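PDB 1Q35: iron binding protein FbpA from Mannheimia haemolytica, which binds ferric iron in the periplasm as a bacterial solute-binding protein and probably hands it on for uptake into the cell. Local coordinates for residues N2-Y7 with A52-T57; S8-Y13 with L56-S61. All coordinates share one frame; numbering follows the deposited sequence.

Interaction 1 is a parallel strand pair, and interaction 2 is its C-terminal end with the loops that follow. Interaction 1, strand 3-7 beside strand 54-57 deep in a lobe, has its centre about 19 Å from the centre of the chain. Interaction 2, where the strands part into loops, has its centre about 8 Å from that of the chain. The two contact centres are 12 Å apart, and Leu56 and Thr57 belong to both. Only the second reaches the iron site: the side chain of Val58 is about 3 Å from that of Tyr142 at the nearest atoms, and Arg10 holds a formate. The side chain of Leu56 is about 11 Å from that of Tyr142.

Interaction 1. Residues N2-Y7 with A52-T57; sequences NEVNVY and ADVLLT
The ring of Tyr7 has the carbonyl O of Val54 at its edge, near the ring plane. Ala52 and Leu55 meet the ring region obliquely: Ala52 CA is 3.6 Å from Tyr7 CE1, while Leu55 CD2 touches Tyr7 CB. The tyrosine belongs to a parallel strand pair, 3-7 with 54-57, in the lobe sheet of a periplasmic binding protein. CG of Tyr7 stands beside its own backbone N and anti to the carbonyl carbon (chi1 -72°), which turns the ring back toward Ala52, with CE1 and CD1 nearest it, before the neighbouring strand starts. A further pair of flat groups, the Asn5 amide and the Asp53 carboxylate, has planes 18° apart. They are nearly aligned without bonding each other. Asn5 ND2 binds Pro51 O, and Asp53 OD2 accepts from Ser240 OG and Asn242 N.

On the face of Val6 and Val54 the contact is apolar. Val4 CG2 packs on Val54 CG2 at 3.8 Å, and Val6 CG1 meets Leu56 CD1 at 3.6 Å. Val6 CG1 lies anti to the backbone N, and this branch makes the touch on Leu56. Helix 243-254 covers this face through Ala246 and Leu249. Strand 29-34 flanks strand 3-7 on its other edge.

The backbone bonds are regular from Val54 onward. Tyr7 N donates to Val54 O at 2.8 Å, and Leu56 N to Tyr7 O at 2.9 Å. Upstream, Asn5 O takes two donors, Asp53 N in the carbonyl plane and Val54 N tilted 23° from it. There Asp53 supplies a side-chain oxygen to the neighbouring backbone: its OD1 accepts Asn5 N at 2.8 Å through the anti lone pair.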
loop_
_atom_site.group_PDB
_atom_site.type_symbol
_atom_site.label_atom_id
_atom_site.label_comp_id
_atom_site.label_asym_id
_atom_site.label_seq_id
_atom_site.Cartn_x
_atom_site.Cartn_y
_atom_site.Cartn_z
ATOM N N ASN A 2 1.122 -6.434 30.834
ATOM C CA ASN A 2 2.089 -5.641 30.085
ATOM C C ASN A 2 2.011 -6.063 28.630
ATOM O O ASN A 2 2.856 -6.811 28.139
ATOM C CB ASN A 2 3.511 -5.842 30.605
ATOM C CG ASN A 2 4.510 -4.883 29.977
ATOM O OD1 ASN A 2 5.712 -5.118 30.024
ATOM N ND2 ASN A 2 4.014 -3.790 29.403
ATOM N N GLU A 3 0.974 -5.579 27.959
ATOM C CA GLU A 3 0.650 -6.034 26.619
ATOM C C GLU A 3 0.123 -4.904 25.744
ATOM O O GLU A 3 -0.152 -3.794 26.211
ATOM C CB GLU A 3 -0.386 -7.158 26.698
ATOM C CG GLU A 3 -1.739 -6.709 27.241
ATOM C CD GLU A 3 -2.681 -7.849 27.572
ATOM O OE1 GLU A 3 -3.742 -7.566 28.166
ATOM O OE2 GLU A 3 -2.389 -9.019 27.240
ATOM N N VAL A 4 -0.016 -5.217 24.461
ATOM C CA VAL A 4 -0.604 -4.315 23.483
ATOM C C VAL A 4 -1.366 -5.162 22.463
ATOM O O VAL A 4 -0.877 -6.203 22.017
ATOM C CB VAL A 4 0.466 -3.411 22.817
ATOM C CG1 VAL A 4 1.473 -4.229 22.011
ATOM C CG2 VAL A 4 -0.192 -2.350 21.942
ATOM N N ASN A 5 -2.573 -4.731 22.125
ATOM C CA ASN A 5 -3.468 -5.485 21.262
ATOM C C ASN A 5 -3.459 -4.902 19.857
ATOM O O ASN A 5 -3.975 -3.813 19.622
ATOM C CB ASN A 5 -4.892 -5.466 21.822
ATOM C CG ASN A 5 -4.973 -6.027 23.232
ATOM O OD1 ASN A 5 -4.248 -6.957 23.586
ATOM N ND2 ASN A 5 -5.859 -5.459 24.043
ATOM N N VAL A 6 -2.875 -5.648 18.926
ATOM C CA VAL A 6 -2.655 -5.188 17.559
ATOM C C VAL A 6 -3.643 -5.865 16.614
ATOM O O VAL A 6 -3.834 -7.077 16.680
ATOM C CB VAL A 6 -1.209 -5.510 17.122
ATOM C CG1 VAL A 6 -0.959 -5.081 15.679
ATOM C CG2 VAL A 6 -0.215 -4.856 18.066
ATOM N N TYR A 7 -4.275 -5.070 15.753
ATOM C CA TYR A 7 -5.078 -5.574 14.648
ATOM C C TYR A 7 -4.354 -5.179 13.372
ATOM O O TYR A 7 -4.111 -4.003 13.144
ATOM C CB TYR A 7 -6.488 -4.988 14.690
ATOM C CG TYR A 7 -7.298 -5.580 15.820
ATOM C CD1 TYR A 7 -7.048 -5.219 17.138
ATOM C CD2 TYR A 7 -8.266 -6.550 15.580
ATOM C CE1 TYR A 7 -7.763 -5.778 18.180
ATOM C CE2 TYR A 7 -8.986 -7.117 16.624
ATOM C CZ TYR A 7 -8.729 -6.718 17.921
ATOM O OH TYR A 7 -9.428 -7.267 18.976
ATOM N N ALA A 52 -9.046 -3.151 21.039
ATOM C CA ALA A 52 -8.022 -2.717 20.094
ATOM C C ALA A 52 -7.166 -1.587 20.652
ATOM O O ALA A 52 -7.690 -0.610 21.181
ATOM C CB ALA A 52 -8.658 -2.280 18.786
ATOM N N ASP A 53 -5.850 -1.744 20.540
ATOM C CA ASP A 53 -4.897 -0.676 20.826
ATOM C C ASP A 53 -4.378 -0.028 19.553
ATOM O O ASP A 53 -4.395 1.189 19.424
ATOM C CB ASP A 53 -3.700 -1.215 21.609
ATOM C CG ASP A 53 -4.037 -1.503 23.038
ATOM O OD1 ASP A 53 -3.701 -2.596 23.534
ATOM O OD2 ASP A 53 -4.652 -0.683 23.733
ATOM N N VAL A 54 -3.918 -0.863 18.623
ATOM C CA VAL A 54 -3.144 -0.426 17.464
ATOM C C VAL A 54 -3.734 -1.075 16.219
ATOM O O VAL A 54 -3.961 -2.277 16.202
ATOM C CB VAL A 54 -1.658 -0.845 17.650
ATOM C CG1 VAL A 54 -0.816 -0.535 16.414
ATOM C CG2 VAL A 54 -1.077 -0.176 18.896
ATOM N N LEU A 55 -4.020 -0.273 15.197
ATOM C CA LEU A 55 -4.475 -0.782 13.907
ATOM C C LEU A 55 -3.379 -0.493 12.879
ATOM O O LEU A 55 -3.032 0.666 12.648
ATOM C CB LEU A 55 -5.810 -0.144 13.507
ATOM C CG LEU A 55 -6.796 0.104 14.662
ATOM C CD1 LEU A 55 -8.018 0.878 14.199
ATOM C CD2 LEU A 55 -7.210 -1.205 15.320
ATOM N N LEU A 56 -2.807 -1.553 12.304
ATOM C CA LEU A 56 -1.730 -1.447 11.315
ATOM C C LEU A 56 -2.312 -1.561 9.917
ATOM O O LEU A 56 -2.841 -2.601 9.542
ATOM C CB LEU A 56 -0.681 -2.541 11.529
ATOM C CG LEU A 56 0.135 -2.424 12.820
ATOM C CD1 LEU A 56 0.966 -3.666 13.034
ATOM C CD2 LEU A 56 1.028 -1.201 12.793
ATOM N N THR A 57 -2.216 -0.470 9.165
ATOM C CA THR A 57 -2.879 -0.322 7.873
ATOM C C THR A 57 -1.904 -0.411 6.700
ATOM O O THR A 57 -0.686 -0.295 6.871
ATOM C CB THR A 57 -3.579 1.042 7.840
ATOM O OG1 THR A 57 -2.629 2.065 8.168
ATOM C CG2 THR A 57 -4.644 1.135 8.926
#

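Interaction 2. Residues S8-Y13 with L56-S61. With FMT (formic acid), chain C.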
loop_
_atom_site.group_PDB
_atom_site.type_symbol
_atom_site.label_atom_id
_atom_site.label_comp_id
_atom_site.label_asym_id
_atom_site.label_seq_id
_atom_site.Cartn_x
_atom_site.Cartn_y
_atom_site.Cartn_z
ATOM N N SER A 8 -3.995 -6.165 12.555
ATOM C CA SER A 8 -3.098 -5.948 11.421
ATOM C C SER A 8 -3.725 -6.289 10.077
ATOM O O SER A 8 -4.156 -7.416 9.854
ATOM C CB SER A 8 -1.834 -6.792 11.594
ATOM O OG SER A 8 -0.947 -6.591 10.504
ATOM N N TYR A 9 -3.734 -5.312 9.176
ATOM C CA TYR A 9 -4.059 -5.541 7.770
ATOM C C TYR A 9 -2.876 -6.143 7.001
ATOM O O TYR A 9 -3.018 -6.489 5.829
ATOM C CB TYR A 9 -4.504 -4.237 7.095
ATOM C CG TYR A 9 -5.866 -3.770 7.536
ATOM C CD1 TYR A 9 -7.018 -4.239 6.916
ATOM C CD2 TYR A 9 -6.009 -2.866 8.583
ATOM C CE1 TYR A 9 -8.275 -3.813 7.325
ATOM C CE2 TYR A 9 -7.253 -2.435 8.994
ATOM C CZ TYR A 9 -8.381 -2.912 8.368
ATOM O OH TYR A 9 -9.617 -2.473 8.795
ATOM N N ARG A 10 -1.714 -6.229 7.642
ATOM C CA ARG A 10 -0.521 -6.852 7.063
ATOM C C ARG A 10 -0.410 -8.307 7.517
ATOM O O ARG A 10 -0.590 -8.609 8.694
ATOM C CB ARG A 10 0.738 -6.087 7.488
ATOM C CG ARG A 10 0.620 -4.579 7.348
ATOM C CD ARG A 10 1.935 -3.872 7.119
ATOM N NE ARG A 10 2.546 -4.264 5.854
ATOM C CZ ARG A 10 3.722 -3.826 5.431
ATOM N NH1 ARG A 10 4.192 -4.250 4.264
ATOM N NH2 ARG A 10 4.410 -2.949 6.145
ATOM N N GLN A 11 -0.101 -9.206 6.583
ATOM C CA GLN A 11 0.093 -10.622 6.899
ATOM C C GLN A 11 1.399 -10.798 7.671
ATOM O O GLN A 11 2.282 -9.944 7.592
ATOM C CB GLN A 11 0.103 -11.464 5.621
ATOM C CG GLN A 11 -1.256 -11.574 4.951
ATOM C CD GLN A 11 -2.204 -12.480 5.705
ATOM O OE1 GLN A 11 -1.853 -13.615 6.033
ATOM N NE2 GLN A 11 -3.408 -11.990 5.981
ATOM N N PRO A 12 1.519 -11.883 8.440
ATOM C CA PRO A 12 2.698 -12.101 9.283
ATOM C C PRO A 12 4.041 -11.878 8.589
ATOM O O PRO A 12 4.917 -11.274 9.177
ATOM C CB PRO A 12 2.549 -13.561 9.728
ATOM C CG PRO A 12 1.105 -13.814 9.704
ATOM C CD PRO A 12 0.533 -12.966 8.605
ATOM N N TYR A 13 4.202 -12.337 7.350
ATOM C CA TYR A 13 5.513 -12.267 6.708
ATOM C C TYR A 13 6.021 -10.832 6.511
ATOM O O TYR A 13 7.225 -10.618 6.420
ATOM C CB TYR A 13 5.545 -13.076 5.395
ATOM C CG TYR A 13 4.923 -12.439 4.163
ATOM C CD1 TYR A 13 3.576 -12.089 4.126
ATOM C CD2 TYR A 13 5.679 -12.240 3.011
ATOM C CE1 TYR A 13 3.009 -11.533 2.981
ATOM C CE2 TYR A 13 5.128 -11.687 1.868
ATOM C CZ TYR A 13 3.797 -11.329 1.855
ATOM O OH TYR A 13 3.249 -10.783 0.714
ATOM N N LEU A 56 -2.807 -1.553 12.304
ATOM C CA LEU A 56 -1.730 -1.447 11.315
ATOM C C LEU A 56 -2.312 -1.561 9.917
ATOM O O LEU A 56 -2.841 -2.601 9.542
ATOM C CB LEU A 56 -0.681 -2.541 11.529
ATOM C CG LEU A 56 0.135 -2.424 12.820
ATOM C CD1 LEU A 56 0.966 -3.666 13.034
ATOM C CD2 LEU A 56 1.028 -1.201 12.793
ATOM N N THR A 57 -2.216 -0.470 9.165
ATOM C CA THR A 57 -2.879 -0.322 7.873
ATOM C C THR A 57 -1.904 -0.411 6.700
ATOM O O THR A 57 -0.686 -0.295 6.871
ATOM C CB THR A 57 -3.579 1.042 7.840
ATOM O OG1 THR A 57 -2.629 2.065 8.168
ATOM C CG2 THR A 57 -4.644 1.135 8.926
ATOM N N VAL A 58 -2.466 -0.593 5.507
ATOM C CA VAL A 58 -1.686 -0.664 4.270
ATOM C C VAL A 58 -2.170 0.331 3.222
ATOM O O VAL A 58 -1.758 0.258 2.064
ATOM C CB VAL A 58 -1.716 -2.092 3.654
ATOM C CG1 VAL A 58 -1.049 -3.082 4.586
ATOM C CG2 VAL A 58 -3.133 -2.530 3.331
ATOM N N ASP A 59 -3.038 1.259 3.613
ATOM C CA ASP A 59 -3.681 2.151 2.656
ATOM C C ASP A 59 -4.144 3.425 3.368
ATOM O O ASP A 59 -4.779 3.353 4.422
ATOM C CB ASP A 59 -4.849 1.398 2.009
ATOM C CG ASP A 59 -5.774 2.290 1.220
ATOM O OD1 ASP A 59 -5.288 3.156 0.448
ATOM O OD2 ASP A 59 -7.016 2.175 1.317
ATOM N N ILE A 60 -3.832 4.582 2.794
ATOM C CA ILE A 60 -4.286 5.859 3.346
ATOM C C ILE A 60 -5.805 5.937 3.400
ATOM O O ILE A 60 -6.356 6.528 4.327
ATOM C CB ILE A 60 -3.714 7.058 2.549
ATOM C CG1 ILE A 60 -4.126 8.387 3.197
ATOM C CG2 ILE A 60 -4.173 7.041 1.085
ATOM C CD1 ILE A 60 -3.537 8.624 4.568
ATOM N N SER A 61 -6.497 5.350 2.430
ATOM C CA SER A 61 -7.946 5.448 2.432
ATOM C C SER A 61 -8.566 4.703 3.616
ATOM O O SER A 61 -9.531 5.186 4.203
ATOM C CB SER A 61 -8.527 5.002 1.099
ATOM O OG SER A 61 -8.056 5.854 0.067
HETATM C C FMT C . 1.160 -5.589 2.759
HETATM O O1 FMT C . 1.180 -5.976 4.025
HETATM O O2 FMT C . 1.912 -4.703 2.396
#
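The contact lies at the C-terminal ends of two parallel strands, where the loops of a periplasmic binding protein lobe turn into the ligand cleft. Ser8 still pairs with Leu56. The last bond across is Tyr9 N to Leu56 O, 2.9 Å and nearly straight. That oxygen also sits at the edge of the Tyr9 ring, in its plane, 3.3 Å from CD2. Past this point the chains separate and only side-chain packing joins them. Tyr9 CD2 comes obliquely against Thr57 CA.

Arg10 crosses Val58, with its CG 3.6 Å from Val58 CG1. The arginine chain bends at chi3 (64°), which brings the guanidinium to the bound formate. NE donates to formate O1 at 2.9 Å, in the guanidinium plane and almost straight. NH1 donates to O2 at 3.0 Å with a more bent geometry. O2 lies well out of this plane, so the formate is twisted against the arginine, not a flat bidentate pair. Val58 CG1 is 3.7 Å from O1, so the methyl borders the anion. Arg101 NH1 also binds the formate, and Glu268 forms a salt bridge with Arg10 NH2.

The loop after the first strand is tied locally. With chi1 at -180°, Ser8 OG points beside its own carbonyl carbon and donates to Arg10 O at 2.7 Å, in the carbonyl plane on a lone pair. In the other loop Asp59 is the N-cap of helix 60-68. Its OD1 accepts Ser61 N from above the carboxylate plane.

Val58 adjoins Tyr142 and Arg10 lies near Tyr198, both iron ligands in this protein, although no iron is bound here. The formate probably came from the crystallisation liquor. Its bonds to Arg10 and Arg101 are consistent with an anion site beside the tyrosine-lined iron cleft of ferric-binding proteins.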